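Local coordinates for protein glutaredoxin (Grx-1) (Archaeoglobus fulgidus, PDB 3IC4) that probably carries out thiol-disulfide electron transfer as a small glutaredoxin of the thioredoxin clan, at residues A[17-22]-A[43-48]. Sequence-based numbering, arbitrary orientation.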
ATOM      1  N   TYR A  17      -0.383  -1.088   0.275  1.00  2.00           N
ATOM      2  CA  TYR A  17      -1.549  -1.927   0.532  1.00  2.00           C
ATOM      3  C   TYR A  17      -1.355  -3.228  -0.241  1.00  2.00           C
ATOM      4  O   TYR A  17      -1.025  -3.216  -1.419  1.00  2.00           O
ATOM      5  CB  TYR A  17      -2.799  -1.275   0.005  1.00  2.00           C
ATOM      6  CG  TYR A  17      -3.173   0.014   0.638  1.00  2.00           C
ATOM      7  CD1 TYR A  17      -4.044   0.056   1.731  1.00  3.83           C
ATOM      8  CD2 TYR A  17      -2.697   1.225   0.113  1.00  4.15           C
ATOM      9  CE1 TYR A  17      -4.430   1.290   2.269  1.00  6.97           C
ATOM     10  CE2 TYR A  17      -3.096   2.441   0.653  1.00  6.69           C
ATOM     11  CZ  TYR A  17      -3.937   2.450   1.719  1.00  5.86           C
ATOM     12  OH  TYR A  17      -4.300   3.657   2.200  1.00  9.55           O
ATOM     13  N   GLY A  18      -1.560  -4.359   0.429  1.00  2.00           N
ATOM     14  CA  GLY A  18      -1.476  -5.637  -0.269  1.00  2.00           C
ATOM     15  C   GLY A  18      -2.083  -6.800   0.495  1.00  2.00           C
ATOM     16  O   GLY A  18      -2.764  -6.608   1.451  1.00  2.00           O
ATOM     17  N   LEU A  19      -1.907  -7.985  -0.042  1.00  2.00           N
ATOM     18  CA  LEU A  19      -2.239  -9.214   0.631  1.00  2.00           C
ATOM     19  C   LEU A  19      -0.945  -9.976   0.853  1.00  2.00           C
ATOM     20  O   LEU A  19      -0.125 -10.098  -0.039  1.00  2.00           O
ATOM     21  CB  LEU A  19      -3.153 -10.067  -0.215  1.00  2.00           C
ATOM     22  CG  LEU A  19      -4.520  -9.475  -0.611  1.00  3.65           C
ATOM     23  CD1 LEU A  19      -5.150 -10.406  -1.581  1.00  4.54           C
ATOM     24  CD2 LEU A  19      -5.347  -9.348   0.617  1.00  9.25           C
ATOM     25  N   SER A  20      -0.877 -10.610   2.009  1.00  2.00           N
ATOM     26  CA  SER A  20       0.374 -11.246   2.464  1.00  2.00           C
ATOM     27  C   SER A  20       0.656 -12.467   1.622  1.00  2.36           C
ATOM     28  O   SER A  20       1.829 -12.937   1.541  1.00  4.08           O
ATOM     29  CB  SER A  20       0.303 -11.542   3.966  1.00  2.00           C
ATOM     30  OG  SER A  20      -0.546 -12.641   4.202  1.00  2.00           O
ATOM     31  N   THR A  21      -0.401 -13.034   1.057  1.00  2.05           N
ATOM     32  CA  THR A  21      -0.383 -14.228   0.223  1.00  3.30           C
ATOM     33  C   THR A  21      -0.146 -13.977  -1.247  1.00  2.60           C
ATOM     34  O   THR A  21      -0.004 -14.939  -2.039  1.00  6.60           O
ATOM     35  CB  THR A  21      -1.715 -14.969   0.427  1.00  3.65           C
ATOM     36  OG1 THR A  21      -2.788 -14.063   0.150  1.00  8.22           O
ATOM     37  CG2 THR A  21      -1.833 -15.384   1.857  1.00  5.52           C
ATOM     38  N   CYS A  22      -0.066 -12.722  -1.645  1.00  2.00           N
ATOM     39  CA  CYS A  22       0.008 -12.409  -3.079  1.00  2.00           C
ATOM     40  C   CYS A  22       1.463 -12.265  -3.536  1.00  2.00           C
ATOM     41  O   CYS A  22       2.183 -11.462  -2.939  1.00  2.00           O
ATOM     42  CB  CYS A  22      -0.679 -11.116  -3.326  1.00  2.38           C
ATOM     43  SG  CYS A  22      -0.332 -10.291  -4.929  1.00  5.76           S
ATOM     44  N   TRP A  43      -1.642  -5.229   5.345  1.00  2.39           N
ATOM     45  CA  TRP A  43      -2.078  -6.495   4.782  1.00  2.00           C
ATOM     46  C   TRP A  43      -3.603  -6.611   4.994  1.00  2.17           C
ATOM     47  O   TRP A  43      -4.121  -6.802   6.138  1.00  2.00           O
ATOM     48  CB  TRP A  43      -1.379  -7.612   5.509  1.00  2.33           C
ATOM     49  CG  TRP A  43       0.080  -7.666   5.368  1.00  2.00           C
ATOM     50  CD1 TRP A  43       0.967  -7.774   6.403  1.00  3.80           C
ATOM     51  CD2 TRP A  43       0.870  -7.715   4.165  1.00  2.89           C
ATOM     52  NE1 TRP A  43       2.237  -7.880   5.919  1.00  8.23           N
ATOM     53  CE2 TRP A  43       2.220  -7.833   4.554  1.00  6.74           C
ATOM     54  CE3 TRP A  43       0.583  -7.702   2.805  1.00  2.00           C
ATOM     55  CZ2 TRP A  43       3.274  -7.956   3.614  1.00  4.77           C
ATOM     56  CZ3 TRP A  43       1.647  -7.787   1.882  1.00  2.00           C
ATOM     57  CH2 TRP A  43       2.939  -7.880   2.278  1.00  5.88           C
ATOM     58  N   ILE A  44      -4.304  -6.536   3.896  1.00  2.00           N
ATOM     59  CA  ILE A  44      -5.757  -6.443   3.925  1.00  2.00           C
ATOM     60  C   ILE A  44      -6.301  -7.787   4.380  1.00  2.00           C
ATOM     61  O   ILE A  44      -7.340  -7.868   5.037  1.00  2.16           O
ATOM     62  CB  ILE A  44      -6.278  -6.061   2.507  1.00  2.00           C
ATOM     63  CG1 ILE A  44      -5.755  -4.654   2.124  1.00  2.00           C
ATOM     64  CG2 ILE A  44      -7.769  -6.196   2.443  1.00  2.00           C
ATOM     65  CD1 ILE A  44      -6.092  -4.194   0.786  1.00  2.00           C
ATOM     66  N   ASP A  45      -5.576  -8.862   4.071  1.00  2.00           N
ATOM     67  CA  ASP A  45      -5.977 -10.170   4.529  1.00  2.00           C
ATOM     68  C   ASP A  45      -5.914 -10.426   6.034  1.00  2.54           C
ATOM     69  O   ASP A  45      -6.487 -11.420   6.527  1.00  2.83           O
ATOM     70  CB  ASP A  45      -5.211 -11.220   3.757  1.00  2.00           C
ATOM     71  CG  ASP A  45      -3.715 -11.130   3.934  1.00  2.39           C
ATOM     72  OD1 ASP A  45      -3.105 -10.073   3.686  1.00  2.00           O
ATOM     73  OD2 ASP A  45      -3.129 -12.230   4.260  1.00  2.69           O
ATOM     74  N   LYS A  46      -5.137  -9.608   6.733  1.00  3.33           N
ATOM     75  CA  LYS A  46      -5.033  -9.643   8.203  1.00  5.17           C
ATOM     76  C   LYS A  46      -6.096  -8.807   8.900  1.00  5.29           C
ATOM     77  O   LYS A  46      -6.185  -8.811  10.126  1.00  7.32           O
ATOM     78  CB  LYS A  46      -3.634  -9.183   8.590  1.00  5.63           C
ATOM     79  CG  LYS A  46      -2.536 -10.051   7.979  1.00  9.77           C
ATOM     80  CD  LYS A  46      -2.357 -11.383   8.694  1.00 15.95           C
ATOM     81  CE  LYS A  46      -1.778 -12.492   7.774  1.00 20.34           C
ATOM     82  NZ  LYS A  46      -0.309 -12.396   7.597  1.00 23.20           N
ATOM     83  N   LEU A  47      -6.908  -8.094   8.118  1.00  5.47           N
ATOM     84  CA  LEU A  47      -8.080  -7.359   8.578  1.00  5.02           C
ATOM     85  C   LEU A  47      -9.343  -8.186   8.385  1.00  5.24           C
ATOM     86  O   LEU A  47      -9.377  -9.093   7.568  1.00  5.26           O
ATOM     87  CB  LEU A  47      -8.200  -6.049   7.779  1.00  4.71           C
ATOM     88  CG  LEU A  47      -6.952  -5.131   7.857  1.00  8.66           C
ATOM     89  CD1 LEU A  47      -7.128  -3.837   7.104  1.00 12.12           C
ATOM     90  CD2 LEU A  47      -6.633  -4.833   9.280  1.00  8.88           C
ATOM     91  N   GLU A  48     -10.395  -7.846   9.113  1.00  6.76           N
ATOM     92  CA  GLU A  48     -11.672  -8.563   9.023  1.00  7.75           C
ATOM     93  C   GLU A  48     -12.800  -7.562   9.032  1.00  8.65           C
ATOM     94  O   GLU A  48     -12.662  -6.458   9.581  1.00  8.51           O
ATOM     95  CB  GLU A  48     -11.867  -9.539  10.216  1.00  8.21           C
ATOM     96  CG  GLU A  48     -10.899 -10.738  10.246  1.00 12.00           C
ATOM     97  CD  GLU A  48     -11.109 -11.781   9.096  1.00 17.91           C
ATOM     98  OE1 GLU A  48     -12.179 -11.763   8.426  1.00 18.96           O
ATOM     99  OE2 GLU A  48     -10.185 -12.644   8.888  1.00 21.98           O
TER
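The carboxylate of Asp-45 takes Ser-20 by both backbone and side chain. Asp-45 OD1 accepts the N-H of Ser-20 at 2.8 Å (Ser-20 N to OD1), from above the carboxylate plane. Ser-20 OG donates to the syn lone pair of Asp-45 OD2 at 2.6 Å. Ser-20 OG is brought to OD2 by a chi1 of 74°, which sets it between its own backbone N and carbonyl carbon; Lys-46 NZ reaches the same hydroxyl in a weak bond. Replacing Asp-45 with an alanine would probably leave Ser-20 N and OG without their carboxylate acceptors and let the turn shift. The indole of Trp-43 lies against Ser-20, whose CA stands over the six-membered ring, 3.8 Å from its centroid, in a CH-pi contact, and Gly-18 C meets the ring edge. On the flank, Leu-19 CD2 packs 3.9 Å from Ile-44 CB. Further out, the parallel pairing of strands 15-18 and 40-43 sets the register, its last link being the nearly straight bond from Ile-44 N to Gly-18 O (2.9 Å). The type I turn from Leu-19 to Cys-22 then leads into helix 23-35, with Cys-22 as N-cap. Such a loop, tied to the 3-10 turn that follows the neighbouring parallel strand, leads into the probable CxxC site of a thioredoxin fold.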